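Local coordinates for endo-beta-1,2-glucanase (Talaromyces funiculosus, PDB 6IMV), which hydrolyses internal beta-1,2-glucosidic linkages of beta-1,2-glucans, acting as a fungal endo-beta-1,2-glucanase, at residues T22-Q25 / V26-P30; L151-W155 / D156-R160; E469-Y472 / S473-F476. One frame throughout, in Å; residues are numbered along the deposited sequence.

How the interactions relate
The three sites are separate: the centres of interactions 1 and 2 lie about 46 Å apart on opposite sides of the chain's centre, and the centre of interaction 3 lies about 37 and 39 Å from theirs. Interactions 1 and 2 are surface contacts, whereas interaction 3 is partly buried. Interaction 1 spans the short helix 23-28, and interaction 3 the C-terminal end of helix 461-475. On the surface, 22-30 is dominated by polar groups and capping, while the partly buried 469-476 adds aromatic packing against helix 318-337. Interaction 2 is a loop between strands 152-153 and 160-162, built from turn bonds, a water and a tryptophan beside bound glucose.

Interaction 1 (T22-Q25 / V26-P30); sequences TQEQ and VLQNP
A chi1 of -166° swings E24 CG to the side away from its amide nitrogen and chi2 then bends the chain, while Q28, with CG beside its own N, runs extended, and the two side chains meet crosswise one helical turn apart. The contact is carried by Q28 NE2 against E24 CG at 3.5 Å; E24 OE1 stays 4.0 Å from the same NE2, with carboxylate and amide planes 62° apart. The bend also brings E24 OE2 to 4.0 Å from L27 CD1. Q28 OE1 also approaches Q25 CG, at 3.9 Å. The first turn is closed by a capping box. T22 OG1 accepts from Q25 N at 3.1 Å, and Q25 OE1 accepts in turn from T22 N, an almost straight bond (172° at the hydrogen) that arrives from above the amide plane. Behind it, regular helical bonds join V26, L27, Q28 and N29 N to the carbonyls of T22, Q23, E24 and Q25. V26, the buried member, sets CG2 against T22 O at 3.5 Å and faces M398 and R402 of helix 394-405. At the other end N29 OD1 caps K32 N, beginning the next helix, 30-41. The chemistry implies a short surface helix whose first turn is fixed by two reciprocal side-chain-to-backbone bonds, which engage the N-H groups of T22 and Q25; the E24-Q28 pair contributes van der Waals contact, its NE2 and OE1 standing farther apart than a hydrogen bond allows.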
loop_
_atom_site.group_PDB
_atom_site.type_symbol
_atom_site.label_atom_id
_atom_site.label_comp_id
_atom_site.label_asym_id
_atom_site.label_seq_id
_atom_site.Cartn_x
_atom_site.Cartn_y
_atom_site.Cartn_z
ATOM N N THR A 22 19.196 -19.817 5.285
ATOM C CA THR A 22 18.543 -20.798 4.416
ATOM C C THR A 22 17.029 -20.565 4.470
ATOM O O THR A 22 16.526 -19.955 5.412
ATOM C CB THR A 22 18.878 -22.245 4.810
ATOM O OG1 THR A 22 18.234 -22.522 6.047
ATOM C CG2 THR A 22 20.363 -22.506 4.938
ATOM N N GLN A 23 16.311 -21.081 3.471
ATOM C CA GLN A 23 14.856 -20.992 3.437
ATOM C C GLN A 23 14.267 -21.631 4.700
ATOM O O GLN A 23 13.404 -21.034 5.351
ATOM C CB GLN A 23 14.302 -21.646 2.172
ATOM C CG GLN A 23 12.784 -21.765 2.187
ATOM C CD GLN A 23 12.230 -21.931 0.796
ATOM O OE1 GLN A 23 12.433 -21.097 -0.081
ATOM N NE2 GLN A 23 11.550 -23.039 0.579
ATOM N N GLU A 24 14.743 -22.828 5.059
ATOM C CA GLU A 24 14.220 -23.539 6.223
ATOM C C GLU A 24 14.488 -22.732 7.503
ATOM O O GLU A 24 13.677 -22.750 8.428
ATOM C CB GLU A 24 14.805 -24.954 6.325
ATOM C CG GLU A 24 14.065 -25.864 7.308
ATOM C CD GLU A 24 12.541 -25.967 7.202
ATOM O OE1 GLU A 24 11.888 -25.925 8.260
ATOM O OE2 GLU A 24 11.991 -26.115 6.084
ATOM N N GLN A 25 15.613 -22.017 7.562
ATOM C CA GLN A 25 15.931 -21.217 8.758
ATOM C C GLN A 25 14.946 -20.050 8.901
ATOM O O GLN A 25 14.592 -19.690 10.016
ATOM C CB GLN A 25 17.379 -20.744 8.726
ATOM C CG GLN A 25 18.357 -21.844 9.113
ATOM C CD GLN A 25 19.785 -21.474 8.810
ATOM O OE1 GLN A 25 20.067 -20.421 8.240
ATOM N NE2 GLN A 25 20.702 -22.366 9.156
ATOM N N VAL A 26 14.485 -19.486 7.774
ATOM C CA VAL A 26 13.449 -18.450 7.804
ATOM C C VAL A 26 12.187 -19.035 8.463
ATOM O O VAL A 26 11.608 -18.422 9.344
ATOM C CB VAL A 26 13.164 -17.879 6.400
ATOM C CG1 VAL A 26 11.965 -16.938 6.384
ATOM C CG2 VAL A 26 14.389 -17.177 5.832
ATOM N N LEU A 27 11.785 -20.239 8.048
ATOM C CA LEU A 27 10.564 -20.873 8.556
ATOM C C LEU A 27 10.711 -21.287 10.027
ATOM O O LEU A 27 9.739 -21.289 10.761
ATOM C CB LEU A 27 10.220 -22.082 7.684
ATOM C CG LEU A 27 9.879 -21.765 6.232
ATOM C CD1 LEU A 27 9.569 -23.052 5.475
ATOM C CD2 LEU A 27 8.712 -20.779 6.155
ATOM N N GLN A 28 11.923 -21.658 10.445
ATOM C CA GLN A 28 12.190 -22.071 11.834
ATOM C C GLN A 28 12.119 -20.868 12.783
ATOM O O GLN A 28 11.781 -21.043 13.930
ATOM C CB GLN A 28 13.565 -22.726 11.965
ATOM C CG GLN A 28 13.587 -24.172 11.493
ATOM C CD GLN A 28 14.977 -24.667 11.180
ATOM O OE1 GLN A 28 15.979 -23.978 11.383
ATOM N NE2 GLN A 28 15.043 -25.880 10.668
ATOM N N ASN A 29 12.467 -19.669 12.301
ATOM C CA ASN A 29 12.450 -18.467 13.143
ATOM C C ASN A 29 12.132 -17.239 12.295
ATOM O O ASN A 29 13.004 -16.421 12.030
ATOM C CB ASN A 29 13.769 -18.285 13.899
ATOM C CG ASN A 29 13.679 -17.248 15.004
ATOM O OD1 ASN A 29 12.677 -16.531 15.128
ATOM N ND2 ASN A 29 14.729 -17.160 15.810
ATOM N N PRO A 30 10.870 -17.048 11.870
ATOM C CA PRO A 30 10.513 -15.900 11.033
ATOM C C PRO A 30 10.871 -14.558 11.680
ATOM O O PRO A 30 11.283 -13.633 10.991
ATOM C CB PRO A 30 8.994 -16.033 10.860
ATOM C CG PRO A 30 8.712 -17.504 11.086
ATOM C CD PRO A 30 9.732 -17.944 12.117
#

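Interaction 2 (L151-W155 / D156-R160); sequences LTPTW and DWNNR. With BGC (beta-D-glucopyranose), chain D.
T154 and W157 form the tight part of this loop: their side chains lie alongside each other, and T154 OG1 meets the edge of the indole at W157 CD1, 3.3 Å away. T154 OG1 is put there by a chi1 of 67°, which tucks it between the backbone N and the carbonyl carbon. W157 N also donates to T154 O at 2.9 Å, coming from above the carbonyl plane. Close by, N158 reaches back with ND2 to W155 O at 2.9 Å, and its backbone N adds a weak bond to the same oxygen. N158 OD1 turns the other way, 3.7 Å from P153 CB, and accepts from Q226 NE2. The solvent side is looser: the exposed W155 ring stands at about a right angle to the N158 side chain, its CE3 3.8 Å from ND2, and a water bridges P153 O to N158 ND2. With an alanine in place of N158, W155 O is likely to keep from this residue just the weak backbone bond, the water to lose its ND2 partner and Q226 NE2 to be left without this acceptor. R160 folds back, so that NH1 lies over the centre of the W157 ring and donates to D156 O at 2.9 Å, while NE is bridged to E240. W157 CZ2 in turn borders O6 of bound beta-D-glucopyranose at 3.8 Å, beside W143. The tight loop at T154-N158 thus runs on into a type II beta turn, W157 to R160, closed by R160 N to W157 O; together they join strands 152-153 and 160-162 and present a tryptophan rim to bound sugar.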
loop_
_atom_site.group_PDB
_atom_site.type_symbol
_atom_site.label_atom_id
_atom_site.label_comp_id
_atom_site.label_asym_id
_atom_site.label_seq_id
_atom_site.Cartn_x
_atom_site.Cartn_y
_atom_site.Cartn_z
ATOM N N LEU A 151 4.030 22.177 -1.526
ATOM C CA LEU A 151 3.491 21.267 -2.523
ATOM C C LEU A 151 2.887 22.049 -3.694
ATOM O O LEU A 151 2.244 23.091 -3.509
ATOM C CB LEU A 151 2.400 20.393 -1.902
ATOM C CG LEU A 151 2.843 19.397 -0.832
ATOM C CD1 LEU A 151 1.678 18.530 -0.394
ATOM C CD2 LEU A 151 4.008 18.552 -1.309
ATOM N N THR A 152 3.080 21.484 -4.886
ATOM C CA THR A 152 2.321 21.801 -6.083
ATOM C C THR A 152 1.786 20.495 -6.664
ATOM O O THR A 152 2.408 19.446 -6.514
ATOM C CB THR A 152 3.182 22.548 -7.113
ATOM O OG1 THR A 152 4.297 21.727 -7.454
ATOM C CG2 THR A 152 3.677 23.881 -6.595
ATOM N N PRO A 153 0.637 20.511 -7.369
ATOM C CA PRO A 153 0.247 19.352 -8.164
ATOM C C PRO A 153 1.346 19.080 -9.204
ATOM O O PRO A 153 1.993 20.019 -9.671
ATOM C CB PRO A 153 -1.073 19.777 -8.828
ATOM C CG PRO A 153 -1.561 20.967 -8.010
ATOM C CD PRO A 153 -0.312 21.635 -7.473
ATOM N N THR A 154 1.561 17.811 -9.558
ATOM C CA THR A 154 2.355 17.525 -10.750
ATOM C C THR A 154 1.573 18.085 -11.943
ATOM O O THR A 154 0.371 18.321 -11.831
ATOM C CB THR A 154 2.655 16.035 -10.915
ATOM O OG1 THR A 154 1.436 15.346 -11.189
ATOM C CG2 THR A 154 3.333 15.435 -9.708
ATOM N N TRP A 155 2.265 18.325 -13.059
ATOM C CA TRP A 155 1.667 18.939 -14.243
ATOM C C TRP A 155 0.366 18.233 -14.616
ATOM O O TRP A 155 -0.674 18.873 -14.754
ATOM C CB TRP A 155 2.626 18.911 -15.429
ATOM C CG TRP A 155 1.953 19.301 -16.709
ATOM C CD1 TRP A 155 1.631 18.484 -17.755
ATOM C CD2 TRP A 155 1.481 20.612 -17.057
ATOM N NE1 TRP A 155 1.014 19.205 -18.742
ATOM C CE2 TRP A 155 0.910 20.513 -18.344
ATOM C CE3 TRP A 155 1.486 21.852 -16.410
ATOM C CZ2 TRP A 155 0.361 21.616 -18.994
ATOM C CZ3 TRP A 155 0.939 22.943 -17.054
ATOM C CH2 TRP A 155 0.390 22.824 -18.333
ATOM N N ASP A 156 0.451 16.908 -14.760
ATOM C CA ASP A 156 -0.664 16.075 -15.198
ATOM C C ASP A 156 -1.841 16.141 -14.215
ATOM O O ASP A 156 -2.947 15.779 -14.580
ATOM C CB ASP A 156 -0.246 14.609 -15.363
ATOM C CG ASP A 156 0.138 14.216 -16.776
ATOM O OD1 ASP A 156 -0.087 15.020 -17.699
ATOM O OD2 ASP A 156 0.684 13.107 -16.940
ATOM N N TRP A 157 -1.599 16.547 -12.959
ATOM C CA TRP A 157 -2.617 16.427 -11.925
ATOM C C TRP A 157 -3.132 17.790 -11.449
ATOM O O TRP A 157 -3.910 17.853 -10.510
ATOM C CB TRP A 157 -2.095 15.538 -10.795
ATOM C CG TRP A 157 -2.137 14.097 -11.199
ATOM C CD1 TRP A 157 -1.174 13.409 -11.879
ATOM C CD2 TRP A 157 -3.238 13.185 -11.033
ATOM N NE1 TRP A 157 -1.583 12.124 -12.116
ATOM C CE2 TRP A 157 -2.846 11.956 -11.609
ATOM C CE3 TRP A 157 -4.507 13.282 -10.455
ATOM C CZ2 TRP A 157 -3.680 10.838 -11.617
ATOM C CZ3 TRP A 157 -5.326 12.174 -10.449
ATOM C CH2 TRP A 157 -4.918 10.969 -11.029
ATOM N N ASN A 158 -2.786 18.868 -12.162
ATOM C CA ASN A 158 -3.510 20.125 -11.997
ATOM C C ASN A 158 -4.995 19.847 -12.225
ATOM O O ASN A 158 -5.345 19.200 -13.180
ATOM C CB ASN A 158 -3.002 21.218 -12.936
ATOM C CG ASN A 158 -1.634 21.712 -12.528
ATOM O OD1 ASN A 158 -1.488 22.324 -11.472
ATOM N ND2 ASN A 158 -0.623 21.409 -13.327
ATOM N N ASN A 159 -5.842 20.299 -11.296
ATOM C CA ASN A 159 -7.305 20.241 -11.434
ATOM C C ASN A 159 -7.830 18.800 -11.564
ATOM O O ASN A 159 -8.897 18.569 -12.126
ATOM C CB ASN A 159 -7.759 21.094 -12.622
ATOM C CG ASN A 159 -7.380 22.543 -12.438
ATOM O OD1 ASN A 159 -7.561 23.100 -11.355
ATOM N ND2 ASN A 159 -6.807 23.134 -13.468
ATOM N N ARG A 160 -7.096 17.829 -11.017
ATOM C CA ARG A 160 -7.506 16.422 -11.057
ATOM C C ARG A 160 -7.167 15.806 -9.703
ATOM O O ARG A 160 -6.063 16.069 -9.191
ATOM C CB ARG A 160 -6.772 15.651 -12.162
ATOM C CG ARG A 160 -7.075 16.111 -13.581
ATOM C CD ARG A 160 -6.173 15.458 -14.612
ATOM N NE ARG A 160 -6.484 14.041 -14.778
ATOM C CZ ARG A 160 -5.659 13.025 -14.517
ATOM N NH1 ARG A 160 -4.392 13.243 -14.219
ATOM N NH2 ARG A 160 -6.116 11.786 -14.563
HETATM C C2 BGC D . -3.567 4.111 -8.936
HETATM C C3 BGC D . -3.516 5.480 -8.268
HETATM C C4 BGC D . -3.902 6.565 -9.267
HETATM C C5 BGC D . -5.281 6.229 -9.836
HETATM C C6 BGC D . -5.807 7.196 -10.873
HETATM C C1 BGC D . -4.932 3.898 -9.569
HETATM O O2 BGC D . -3.399 3.085 -7.966
HETATM O O3 BGC D . -2.217 5.760 -7.759
HETATM O O4 BGC D . -3.942 7.819 -8.605
HETATM O O5 BGC D . -5.250 4.952 -10.459
HETATM O O6 BGC D . -4.903 7.246 -11.953
HETATM O O HOH W 1 2.164 21.557 -11.822
#

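Interaction 3 (E469-Y472 / S473-F476); sequences EAEY and SRVF
Y472 and F476 carry the aromatic part of this helical contact. Their side chains lie side by side and point the same way, with ring centroids 5.7 Å apart and planes only 18° apart, yet the rings meet rim to rim and neither covers the other's face. The nearest atoms are Y472 CD1 and F476 CE2, 3.5 Å apart. V475 CG1 sits over one face of the F476 ring, offset toward its rim. Beyond the pair, Y472 rests on I320 and F324 and F476 on V323, all of helix 318-337, and Y472 OH is hydrogen-bonded to Q296 and K308.

Hydrogen bonds hold the backbone. E469 O takes two donors from S473, N and OG, each at 2.8 Å and from opposite faces of the carbonyl plane; a chi1 of 65° folds the hydroxyl back toward the preceding turn, within reach of that oxygen. Y472 O is gripped twice as well: F476 N comes in at 2.9 Å nearly along the C=O axis, and V475 N at 3.2 Å from well above its plane. R474 N donates to A470 O, and R474 CG lies 3.1 Å from that oxygen.

Charge adds a looser element. E471 OE2 is 4.5 Å from R474 NH1, too far for a salt bridge, and no N-H points at it; E471 OE2 forms its salt bridges with R277 and R467.

Together these interactions mark the C-terminal end of helix 461-475, where S473 is bonded through both N and OG to the carbonyl four residues back and the i, i+4 aromatic pair of Y472 and F476 lies against helix 318-337.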
loop_
_atom_site.group_PDB
_atom_site.type_symbol
_atom_site.label_atom_id
_atom_site.label_comp_id
_atom_site.label_asym_id
_atom_site.label_seq_id
_atom_site.Cartn_x
_atom_site.Cartn_y
_atom_site.Cartn_z
ATOM N N GLU A 469 -19.917 -8.262 5.729
ATOM C CA GLU A 469 -20.205 -9.693 5.864
ATOM C C GLU A 469 -21.366 -10.069 4.939
ATOM O O GLU A 469 -21.297 -11.095 4.266
ATOM C CB GLU A 469 -20.503 -10.084 7.308
ATOM C CG GLU A 469 -20.616 -11.585 7.500
ATOM C CD GLU A 469 -20.526 -12.039 8.945
ATOM O OE1 GLU A 469 -21.212 -11.430 9.794
ATOM O OE2 GLU A 469 -19.761 -13.000 9.222
ATOM N N ALA A 470 -22.390 -9.206 4.858
ATOM C CA ALA A 470 -23.518 -9.432 3.966
ATOM C C ALA A 470 -23.033 -9.550 2.518
ATOM O O ALA A 470 -23.409 -10.497 1.816
ATOM C CB ALA A 470 -24.558 -8.342 4.118
ATOM N N GLU A 471 -22.206 -8.587 2.074
ATOM C CA GLU A 471 -21.818 -8.522 0.677
ATOM C C GLU A 471 -20.994 -9.769 0.328
ATOM O O GLU A 471 -21.243 -10.408 -0.699
ATOM C CB GLU A 471 -21.073 -7.220 0.361
ATOM C CG GLU A 471 -21.934 -5.974 0.446
ATOM C CD GLU A 471 -23.118 -5.907 -0.511
ATOM O OE1 GLU A 471 -23.033 -6.478 -1.629
ATOM O OE2 GLU A 471 -24.136 -5.302 -0.136
ATOM N N TYR A 472 -20.024 -10.113 1.185
ATOM C CA TYR A 472 -19.102 -11.216 0.906
ATOM C C TYR A 472 -19.828 -12.565 1.048
ATOM O O TYR A 472 -19.633 -13.435 0.206
ATOM C CB TYR A 472 -17.836 -11.112 1.765
ATOM C CG TYR A 472 -16.743 -10.295 1.118
ATOM C CD1 TYR A 472 -15.837 -10.883 0.256
ATOM C CD2 TYR A 472 -16.631 -8.932 1.340
ATOM C CE1 TYR A 472 -14.857 -10.143 -0.381
ATOM C CE2 TYR A 472 -15.639 -8.181 0.726
ATOM C CZ TYR A 472 -14.747 -8.789 -0.139
ATOM O OH TYR A 472 -13.767 -8.062 -0.753
ATOM N N SER A 473 -20.697 -12.720 2.062
ATOM C CA SER A 473 -21.357 -14.010 2.293
ATOM C C SER A 473 -22.374 -14.307 1.181
ATOM O O SER A 473 -22.684 -15.469 0.938
ATOM C CB SER A 473 -21.969 -14.111 3.674
ATOM O OG SER A 473 -23.032 -13.195 3.845
ATOM N N ARG A 474 -22.854 -13.273 0.480
ATOM C CA ARG A 474 -23.808 -13.457 -0.620
ATOM C C ARG A 474 -23.122 -14.020 -1.873
ATOM O O ARG A 474 -23.763 -14.715 -2.663
ATOM C CB ARG A 474 -24.512 -12.135 -0.954
ATOM C CG ARG A 474 -25.622 -11.784 0.026
ATOM C CD ARG A 474 -26.186 -10.389 -0.127
ATOM N NE ARG A 474 -26.971 -10.282 -1.343
ATOM C CZ ARG A 474 -27.544 -9.157 -1.766
ATOM N NH1 ARG A 474 -27.516 -8.071 -1.008
ATOM N NH2 ARG A 474 -28.123 -9.122 -2.950
ATOM N N VAL A 475 -21.832 -13.715 -2.054
ATOM C CA VAL A 475 -21.094 -14.074 -3.274
ATOM C C VAL A 475 -20.268 -15.355 -3.061
ATOM O O VAL A 475 -20.170 -16.178 -3.991
ATOM C CB VAL A 475 -20.202 -12.905 -3.729
ATOM C CG1 VAL A 475 -19.214 -13.321 -4.817
ATOM C CG2 VAL A 475 -21.048 -11.721 -4.184
ATOM N N PHE A 476 -19.680 -15.514 -1.862
ATOM C CA PHE A 476 -18.713 -16.577 -1.588
ATOM C C PHE A 476 -19.353 -17.693 -0.750
ATOM O O PHE A 476 -19.370 -17.648 0.480
ATOM C CB PHE A 476 -17.462 -15.978 -0.946
ATOM C CG PHE A 476 -16.740 -15.030 -1.867
ATOM C CD1 PHE A 476 -15.916 -15.510 -2.873
ATOM C CD2 PHE A 476 -16.933 -13.659 -1.767
ATOM C CE1 PHE A 476 -15.276 -14.639 -3.740
ATOM C CE2 PHE A 476 -16.300 -12.785 -2.637
ATOM C CZ PHE A 476 -15.468 -13.277 -3.625
#